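Local coordinates for B12-binding domain-containing protein (Kitasatospora setae, PDB 6WTE), which binds cobalamin and a [4Fe-4S] cluster as TsrM, a radical S-adenosylmethionine family methyltransferase whose catalysis is non-radical, at residues 4-10 and 61-67; 256-261 and 298-303; 409-413 and 473-477. All blocks are in the same frame, centred on the assembly; numbering follows the deposited sequence.

Contact 1: 4-10 and 61-67; sequences LVLLVNP and PMLVGVT
Gly65 N donates to Leu6 O at 2.8 Å, with an N-H...O angle of 171°, in the middle of two adjacent parallel strands, 4-9 and 63-67, where Leu6 lies beside Val64 and Leu7 beside Gly65. The ladder continues on both sides: Leu6 N reaches Leu63 O, Val8 N reaches Gly65 O, and Thr67 N reaches Val8 O. At the start of the pairing, Met62 N bonds to Leu4 O at 2.9 Å, and the Met62 side chain wraps the same oxygen. From CB, which only borders Leu4 O, the chain passes to CG, 3.3 Å from Leu4 O; SD then skirts that oxygen at 4.0 Å, and CE ends on Val5 CG2 at 3.6 Å. The bend at chi2 (87°) turns the thioether back over strand 4-9. Cutting this chain back to an alanine is likely to strip the CG and thioether packing from Leu4 O, though not its backbone bond, and to take from Val5 CG2 its methyl neighbour. On the face that bears Leu6 and Val8, Leu6 CD2 lies alongside Val64 CG1 at 4.0 Å, the two side chains pointing the same way, and the Pro61 ring sets CG against Leu6 CB at 3.7 Å. On the other face, Leu7 CD2 lies 4.1 Å from Gly65 CA, packed directly on the glycine backbone. Helices 20-31 and 48-58 pack on the two faces. This is the parallel, Rossmann-like sheet of a B12-binding domain, with cobalamin held at the C-terminal ends of its parallel strands, where Thr67 OG1 hydrogen-bonds the benzimidazole nitrogen N3B.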
loop_
_atom_site.group_PDB
_atom_site.type_symbol
_atom_site.label_atom_id
_atom_site.label_comp_id
_atom_site.label_asym_id
_atom_site.label_seq_id
_atom_site.Cartn_x
_atom_site.Cartn_y
_atom_site.Cartn_z
ATOM N N LEU A 4 -10.855 18.494 20.226
ATOM C CA LEU A 4 -9.488 18.077 19.937
ATOM C C LEU A 4 -9.452 16.608 19.531
ATOM O O LEU A 4 -9.912 15.738 20.281
ATOM C CB LEU A 4 -8.595 18.309 21.153
ATOM C CG LEU A 4 -7.163 17.780 21.044
ATOM C CD1 LEU A 4 -6.429 18.441 19.881
ATOM C CD2 LEU A 4 -6.414 17.991 22.360
ATOM N N VAL A 5 -8.894 16.339 18.352
ATOM C CA VAL A 5 -8.672 14.992 17.842
ATOM C C VAL A 5 -7.168 14.767 17.730
ATOM O O VAL A 5 -6.456 15.588 17.139
ATOM C CB VAL A 5 -9.337 14.781 16.465
ATOM C CG1 VAL A 5 -9.049 13.384 15.955
ATOM C CG2 VAL A 5 -10.837 15.029 16.523
ATOM N N LEU A 6 -6.690 13.664 18.290
ATOM C CA LEU A 6 -5.306 13.238 18.120
ATOM C C LEU A 6 -5.236 12.175 17.033
ATOM O O LEU A 6 -6.046 11.244 17.027
ATOM C CB LEU A 6 -4.739 12.673 19.420
ATOM C CG LEU A 6 -3.414 11.926 19.253
ATOM C CD1 LEU A 6 -2.273 12.879 18.832
ATOM C CD2 LEU A 6 -3.087 11.168 20.530
ATOM N N LEU A 7 -4.270 12.317 16.126
ATOM C CA LEU A 7 -3.975 11.307 15.115
ATOM C C LEU A 7 -2.554 10.808 15.337
ATOM O O LEU A 7 -1.623 11.613 15.432
ATOM C CB LEU A 7 -4.138 11.870 13.699
ATOM C CG LEU A 7 -5.522 12.437 13.363
ATOM C CD1 LEU A 7 -5.507 13.140 12.009
ATOM C CD2 LEU A 7 -6.560 11.297 13.370
ATOM N N VAL A 8 -2.392 9.490 15.432
ATOM C CA VAL A 8 -1.112 8.865 15.754
ATOM C C VAL A 8 -0.607 8.102 14.537
ATOM O O VAL A 8 -1.344 7.292 13.964
ATOM C CB VAL A 8 -1.247 7.914 16.955
ATOM C CG1 VAL A 8 0.079 7.223 17.234
ATOM C CG2 VAL A 8 -1.741 8.669 18.190
ATOM N N ASN A 9 0.660 8.341 14.159
ATOM C CA ASN A 9 1.314 7.492 13.173
ATOM C C ASN A 9 2.203 6.483 13.883
ATOM O O ASN A 9 3.256 6.865 14.411
ATOM C CB ASN A 9 2.141 8.311 12.184
ATOM C CG ASN A 9 2.743 7.439 11.109
ATOM O OD1 ASN A 9 2.159 6.415 10.752
ATOM N ND2 ASN A 9 3.914 7.809 10.608
ATOM N N PRO A 10 1.842 5.200 13.918
ATOM C CA PRO A 10 2.686 4.191 14.565
ATOM C C PRO A 10 3.719 3.560 13.646
ATOM O O PRO A 10 4.454 2.672 14.092
ATOM C CB PRO A 10 1.645 3.148 14.998
ATOM C CG PRO A 10 0.692 3.151 13.853
ATOM C CD PRO A 10 0.597 4.607 13.404
ATOM N N PRO A 61 -7.177 14.773 24.232
ATOM C CA PRO A 61 -8.054 14.695 23.060
ATOM C C PRO A 61 -9.297 13.881 23.381
ATOM O O PRO A 61 -9.272 12.982 24.222
ATOM C CB PRO A 61 -7.184 13.992 22.011
ATOM C CG PRO A 61 -6.208 13.192 22.815
ATOM C CD PRO A 61 -5.915 14.038 24.031
ATOM N N MET A 62 -10.400 14.209 22.712
ATOM C CA MET A 62 -11.632 13.464 22.930
ATOM C C MET A 62 -11.780 12.279 21.988
ATOM O O MET A 62 -12.708 11.486 22.161
ATOM C CB MET A 62 -12.854 14.389 22.815
ATOM C CG MET A 62 -12.909 15.235 21.566
ATOM S SD MET A 62 -13.708 14.383 20.188
ATOM C CE MET A 62 -13.441 15.572 18.875
ATOM N N LEU A 63 -10.874 12.132 21.024
ATOM C CA LEU A 63 -10.863 11.011 20.093
ATOM C C LEU A 63 -9.424 10.799 19.647
ATOM O O LEU A 63 -8.700 11.769 19.401
ATOM C CB LEU A 63 -11.768 11.289 18.890
ATOM C CG LEU A 63 -11.812 10.279 17.738
ATOM C CD1 LEU A 63 -12.333 8.913 18.205
ATOM C CD2 LEU A 63 -12.676 10.830 16.603
ATOM N N VAL A 64 -9.007 9.536 19.564
ATOM C CA VAL A 64 -7.654 9.177 19.148
ATOM C C VAL A 64 -7.766 8.269 17.932
ATOM O O VAL A 64 -8.362 7.189 18.010
ATOM C CB VAL A 64 -6.868 8.487 20.276
ATOM C CG1 VAL A 64 -5.483 8.068 19.793
ATOM C CG2 VAL A 64 -6.765 9.393 21.507
ATOM N N GLY A 65 -7.218 8.714 16.809
ATOM C CA GLY A 65 -7.172 7.908 15.601
ATOM C C GLY A 65 -5.772 7.356 15.400
ATOM O O GLY A 65 -4.782 8.043 15.647
ATOM N N VAL A 66 -5.696 6.103 14.969
ATOM C CA VAL A 66 -4.415 5.454 14.694
ATOM C C VAL A 66 -4.440 4.934 13.264
ATOM O O VAL A 66 -5.315 4.135 12.905
ATOM C CB VAL A 66 -4.126 4.312 15.680
ATOM C CG1 VAL A 66 -2.754 3.725 15.405
ATOM C CG2 VAL A 66 -4.208 4.814 17.129
ATOM N N THR A 67 -3.476 5.369 12.445
ATOM C CA THR A 67 -3.402 4.897 11.064
ATOM C C THR A 67 -2.526 3.648 10.994
ATOM O O THR A 67 -1.380 3.655 11.454
ATOM C CB THR A 67 -2.890 6.002 10.130
ATOM O OG1 THR A 67 -2.828 5.510 8.784
ATOM C CG2 THR A 67 -1.516 6.525 10.557
#

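Contact 2: 256-261 and 298-303; sequences MESLAA and NPLNRL
Glu257 and Asn298 cross at about a right angle, their carboxylate and amide planes 69° apart. Asn298 ND2 donates to Glu257 OE1 at 3.1 Å, coming from above the carboxylate plane and not along its rim. The same OE1 also forms a salt bridge with Arg291. The other end of the amide is engaged too: Asn298 OD1 accepts from Leu300 N at 2.9 Å, in the carbonyl plane, closing an Asx turn that fixes the rotation of the amide. Next along the loop, the Pro299 ring stands across the Glu257 side chain; its CB meets Ala260 CB at 3.7 Å and its CG lies 4.0 Å from Ala261 CB. Leu300 sends CD2 to the helix backbone, 3.8 Å from Glu257 N. The Met256 chain, bent at chi3 (73°), swings CE obliquely onto Leu303 CD2 at 3.8 Å. The Glu257-Asn298 bond thus borders an apolar strip along one side of the helix end. Helix 249-261 is thereby joined to the loop between helix 278-294 and strand 304-309, with Ile288 of the former touching Met256 and Leu303, and Gln267 of strand 266-269 lying against Ala260 and Leu303.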
loop_
_atom_site.group_PDB
_atom_site.type_symbol
_atom_site.label_atom_id
_atom_site.label_comp_id
_atom_site.label_asym_id
_atom_site.label_seq_id
_atom_site.Cartn_x
_atom_site.Cartn_y
_atom_site.Cartn_z
ATOM N N MET A 256 -0.158 19.548 -5.510
ATOM C CA MET A 256 1.164 19.309 -6.081
ATOM C C MET A 256 1.971 20.593 -6.140
ATOM O O MET A 256 3.178 20.587 -5.879
ATOM C CB MET A 256 1.036 18.708 -7.480
ATOM C CG MET A 256 0.328 17.374 -7.492
ATOM S SD MET A 256 0.062 16.759 -9.161
ATOM C CE MET A 256 1.732 16.285 -9.612
ATOM N N GLU A 257 1.317 21.705 -6.484
ATOM C CA GLU A 257 2.010 22.984 -6.536
ATOM C C GLU A 257 2.490 23.392 -5.151
ATOM O O GLU A 257 3.603 23.907 -5.001
ATOM C CB GLU A 257 1.091 24.053 -7.132
ATOM C CG GLU A 257 1.793 25.339 -7.525
ATOM C CD GLU A 257 0.858 26.320 -8.200
ATOM O OE1 GLU A 257 0.117 25.907 -9.120
ATOM O OE2 GLU A 257 0.865 27.506 -7.814
ATOM N N SER A 258 1.666 23.145 -4.124
ATOM C CA SER A 258 2.057 23.460 -2.752
ATOM C C SER A 258 3.264 22.638 -2.321
ATOM O O SER A 258 4.186 23.162 -1.684
ATOM C CB SER A 258 0.886 23.217 -1.800
ATOM O OG SER A 258 1.255 23.538 -0.466
ATOM N N LEU A 259 3.276 21.347 -2.659
ATOM C CA LEU A 259 4.451 20.522 -2.394
ATOM C C LEU A 259 5.683 21.088 -3.093
ATOM O O LEU A 259 6.735 21.278 -2.469
ATOM C CB LEU A 259 4.190 19.088 -2.851
ATOM C CG LEU A 259 3.168 18.304 -2.027
ATOM C CD1 LEU A 259 2.891 16.938 -2.648
ATOM C CD2 LEU A 259 3.674 18.165 -0.595
ATOM N N ALA A 260 5.562 21.389 -4.390
ATOM C CA ALA A 260 6.713 21.876 -5.142
ATOM C C ALA A 260 7.215 23.206 -4.598
ATOM O O ALA A 260 8.423 23.470 -4.626
ATOM C CB ALA A 260 6.359 22.017 -6.621
ATOM N N ALA A 261 6.311 24.048 -4.099
ATOM C CA ALA A 261 6.723 25.338 -3.557
ATOM C C ALA A 261 7.625 25.172 -2.340
ATOM O O ALA A 261 8.488 26.022 -2.089
ATOM C CB ALA A 261 5.493 26.176 -3.204
ATOM N N ASN A 298 6.162 29.237 -11.708
ATOM C CA ASN A 298 5.374 28.214 -11.039
ATOM C C ASN A 298 6.291 27.054 -10.666
ATOM O O ASN A 298 7.003 26.529 -11.538
ATOM C CB ASN A 298 4.228 27.745 -11.935
ATOM C CG ASN A 298 3.240 26.849 -11.202
ATOM O OD1 ASN A 298 3.626 25.873 -10.564
ATOM N ND2 ASN A 298 1.961 27.193 -11.278
ATOM N N PRO A 299 6.330 26.646 -9.393
ATOM C CA PRO A 299 7.287 25.608 -8.977
ATOM C C PRO A 299 7.039 24.259 -9.616
ATOM O O PRO A 299 7.923 23.396 -9.550
ATOM C CB PRO A 299 7.098 25.544 -7.453
ATOM C CG PRO A 299 5.705 26.026 -7.234
ATOM C CD PRO A 299 5.484 27.095 -8.272
ATOM N N LEU A 300 5.866 24.044 -10.216
ATOM C CA LEU A 300 5.634 22.830 -10.989
ATOM C C LEU A 300 6.581 22.708 -12.173
ATOM O O LEU A 300 6.681 21.622 -12.754
ATOM C CB LEU A 300 4.190 22.789 -11.486
ATOM C CG LEU A 300 3.105 22.605 -10.425
ATOM C CD1 LEU A 300 1.728 22.747 -11.045
ATOM C CD2 LEU A 300 3.245 21.260 -9.740
ATOM N N ASN A 301 7.275 23.783 -12.552
ATOM C CA ASN A 301 8.261 23.667 -13.612
ATOM C C ASN A 301 9.472 22.838 -13.204
ATOM O O ASN A 301 10.261 22.459 -14.075
ATOM C CB ASN A 301 8.691 25.053 -14.082
ATOM C CG ASN A 301 7.706 25.649 -15.062
ATOM O OD1 ASN A 301 7.637 25.224 -16.215
ATOM N ND2 ASN A 301 6.933 26.630 -14.609
ATOM N N ARG A 302 9.633 22.535 -11.917
ATOM C CA ARG A 302 10.679 21.629 -11.459
ATOM C C ARG A 302 10.113 20.297 -10.975
ATOM O O ARG A 302 10.834 19.517 -10.346
ATOM C CB ARG A 302 11.507 22.299 -10.357
ATOM C CG ARG A 302 12.249 23.551 -10.839
ATOM C CD ARG A 302 13.108 24.187 -9.748
ATOM N NE ARG A 302 12.309 24.634 -8.614
ATOM C CZ ARG A 302 11.595 25.756 -8.595
ATOM N NH1 ARG A 302 11.572 26.553 -9.657
ATOM N NH2 ARG A 302 10.897 26.081 -7.515
ATOM N N LEU A 303 8.846 20.011 -11.276
ATOM C CA LEU A 303 8.224 18.761 -10.847
ATOM C C LEU A 303 8.934 17.555 -11.448
ATOM O O LEU A 303 9.324 17.557 -12.617
ATOM C CB LEU A 303 6.749 18.746 -11.250
ATOM C CG LEU A 303 5.995 17.425 -11.064
ATOM C CD1 LEU A 303 5.830 17.107 -9.581
ATOM C CD2 LEU A 303 4.643 17.473 -11.769
#

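Contact 3: 409-413 and 473-477; sequences LGLRL and LVCYF
Leu411 and Tyr476 form a hydrogen-bonded antiparallel pair where short strand 475-476 adds to strand 404-412, the sixth parallel strand, in chain order, of a radical SAM partial barrel. Tyr476 N donates to Leu411 O at 2.8 Å, and Leu411 N returns the bond to Tyr476 O. The next pair, Arg412 with Cys475, is non-hydrogen-bonded, and here the packing is dense. Bends at chi2 (-89°) and chi3 (-64°) fold the Arg412 chain back over segment 473-477, laying CD 3.7 Å from Cys475 SG. Leu473 covers one face of the guanidinium, its CG 3.8 Å above the plane and over its centre. At the edge, close to that plane, NH1 donates to Val474 O at 2.9 Å. Leu413 N bonds to Val474 O as well, so two donors grip one buried carbonyl. Arg412 NE also makes a salt bridge with Asp72, whose sequence neighbours Thr71 and Thr73 bind cobalamin, and Phe414 contributes a cation-pi contact; the arginine therefore ties barrel to B12-binding domain, and its charge is probably well compensated. Beyond it, Leu413 fits CD1 against Val474 CG1 and CD2 against Tyr476 CB, beside Ile423 of helix 418-427. Between the two segments the opposite end is looser, although Leu409 and Phe477 are buried there against helix 491-503. Gly410 is partly exposed, has a positive phi of 81°, and offers no side chain; its backbone bonds to Phe380 of strand 373-380 instead of to segment 473-477. What joins the segments there is mainly the Phe477 ring: CD1 approaches Gly410 CA obliquely at 3.7 Å, and Leu409 CD2 meets the ring edge at CE1, 3.9 Å away.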
loop_
_atom_site.group_PDB
_atom_site.type_symbol
_atom_site.label_atom_id
_atom_site.label_comp_id
_atom_site.label_asym_id
_atom_site.label_seq_id
_atom_site.Cartn_x
_atom_site.Cartn_y
_atom_site.Cartn_z
ATOM N N LEU A 409 8.287 -13.160 -5.407
ATOM C CA LEU A 409 8.019 -14.591 -5.278
ATOM C C LEU A 409 6.996 -14.847 -4.182
ATOM O O LEU A 409 7.178 -14.402 -3.042
ATOM C CB LEU A 409 9.292 -15.377 -4.947
ATOM C CG LEU A 409 10.233 -15.784 -6.072
ATOM C CD1 LEU A 409 11.531 -16.317 -5.486
ATOM C CD2 LEU A 409 9.559 -16.841 -6.920
ATOM N N GLY A 410 5.952 -15.599 -4.507
ATOM C CA GLY A 410 4.959 -15.976 -3.521
ATOM C C GLY A 410 3.938 -14.878 -3.275
ATOM O O GLY A 410 4.127 -13.714 -3.626
ATOM N N LEU A 411 2.825 -15.263 -2.647
ATOM C CA LEU A 411 1.729 -14.333 -2.395
ATOM C C LEU A 411 1.249 -14.467 -0.959
ATOM O O LEU A 411 0.782 -15.539 -0.560
ATOM C CB LEU A 411 0.561 -14.583 -3.353
ATOM C CG LEU A 411 -0.634 -13.658 -3.101
ATOM C CD1 LEU A 411 -0.238 -12.213 -3.361
ATOM C CD2 LEU A 411 -1.837 -14.046 -3.936
ATOM N N ARG A 412 1.331 -13.380 -0.196
ATOM C CA ARG A 412 0.613 -13.322 1.074
ATOM C C ARG A 412 -0.882 -13.212 0.800
ATOM O O ARG A 412 -1.317 -12.340 0.040
ATOM C CB ARG A 412 1.085 -12.131 1.915
ATOM C CG ARG A 412 2.293 -12.411 2.793
ATOM C CD ARG A 412 1.894 -12.939 4.167
ATOM N NE ARG A 412 1.144 -11.940 4.928
ATOM C CZ ARG A 412 -0.096 -12.104 5.375
ATOM N NH1 ARG A 412 -0.744 -13.247 5.170
ATOM N NH2 ARG A 412 -0.679 -11.125 6.049
ATOM N N LEU A 413 -1.666 -14.099 1.418
ATOM C CA LEU A 413 -3.104 -14.173 1.193
ATOM C C LEU A 413 -3.865 -13.300 2.180
ATOM O O LEU A 413 -3.548 -13.272 3.368
ATOM C CB LEU A 413 -3.589 -15.617 1.319
ATOM C CG LEU A 413 -3.006 -16.575 0.277
ATOM C CD1 LEU A 413 -3.477 -17.980 0.542
ATOM C CD2 LEU A 413 -3.402 -16.127 -1.118
ATOM N N LEU A 473 1.014 -16.168 9.384
ATOM C CA LEU A 473 0.712 -15.406 8.178
ATOM C C LEU A 473 0.648 -16.359 6.993
ATOM O O LEU A 473 1.635 -17.034 6.685
ATOM C CB LEU A 473 1.764 -14.326 7.945
ATOM C CG LEU A 473 1.609 -13.009 8.711
ATOM C CD1 LEU A 473 1.641 -13.223 10.220
ATOM C CD2 LEU A 473 2.707 -12.042 8.282
ATOM N N VAL A 474 -0.509 -16.405 6.333
ATOM C CA VAL A 474 -0.805 -17.407 5.312
ATOM C C VAL A 474 -0.345 -16.917 3.946
ATOM O O VAL A 474 -0.493 -15.732 3.618
ATOM C CB VAL A 474 -2.309 -17.727 5.314
ATOM C CG1 VAL A 474 -2.652 -18.667 4.202
ATOM C CG2 VAL A 474 -2.706 -18.338 6.653
ATOM N N CYS A 475 0.203 -17.838 3.139
ATOM C CA CYS A 475 0.726 -17.543 1.810
ATOM C C CYS A 475 0.294 -18.614 0.822
ATOM O O CYS A 475 -0.090 -19.722 1.203
ATOM C CB CYS A 475 2.255 -17.478 1.798
ATOM S SG CYS A 475 2.918 -16.227 2.911
ATOM N N TYR A 476 0.384 -18.265 -0.459
ATOM C CA TYR A 476 0.285 -19.218 -1.554
ATOM C C TYR A 476 1.584 -19.197 -2.344
ATOM O O TYR A 476 2.147 -18.128 -2.602
ATOM C CB TYR A 476 -0.877 -18.903 -2.503
ATOM C CG TYR A 476 -0.962 -19.895 -3.647
ATOM C CD1 TYR A 476 -1.663 -21.083 -3.508
ATOM C CD2 TYR A 476 -0.317 -19.651 -4.858
ATOM C CE1 TYR A 476 -1.735 -22.000 -4.533
ATOM C CE2 TYR A 476 -0.379 -20.562 -5.893
ATOM C CZ TYR A 476 -1.093 -21.737 -5.729
ATOM O OH TYR A 476 -1.154 -22.645 -6.756
ATOM N N PHE A 477 2.056 -20.382 -2.711
ATOM C CA PHE A 477 3.194 -20.534 -3.603
ATOM C C PHE A 477 2.954 -21.775 -4.446
ATOM O O PHE A 477 2.684 -22.846 -3.899
ATOM C CB PHE A 477 4.501 -20.652 -2.813
ATOM C CG PHE A 477 5.733 -20.516 -3.652
ATOM C CD1 PHE A 477 5.920 -19.404 -4.463
ATOM C CD2 PHE A 477 6.712 -21.495 -3.622
ATOM C CE1 PHE A 477 7.058 -19.274 -5.236
ATOM C CE2 PHE A 477 7.857 -21.371 -4.397
ATOM C CZ PHE A 477 8.030 -20.260 -5.201
#

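Overall arrangement
All three contacts are mostly buried, but contact 2 lies farthest from the chain's centre and includes the exposed Ala261. Contact 1 belongs to the parallel sheet of the B12-binding domain, while contacts 2 and 3 both serve the radical SAM barrel, on opposite sides of the chain's centre with their own centres about 40 Å apart. Contact 1 is a parallel backbone ladder between apolar side chains, ending at cobalamin. Contact 3 has a shorter, antiparallel ladder and a buried arginine that reaches Asp72, not far in sequence from Thr67 of contact 1. Contact 2 has no backbone bond across it: a helix and a loop meet through one side-chain hydrogen bond and apolar packing.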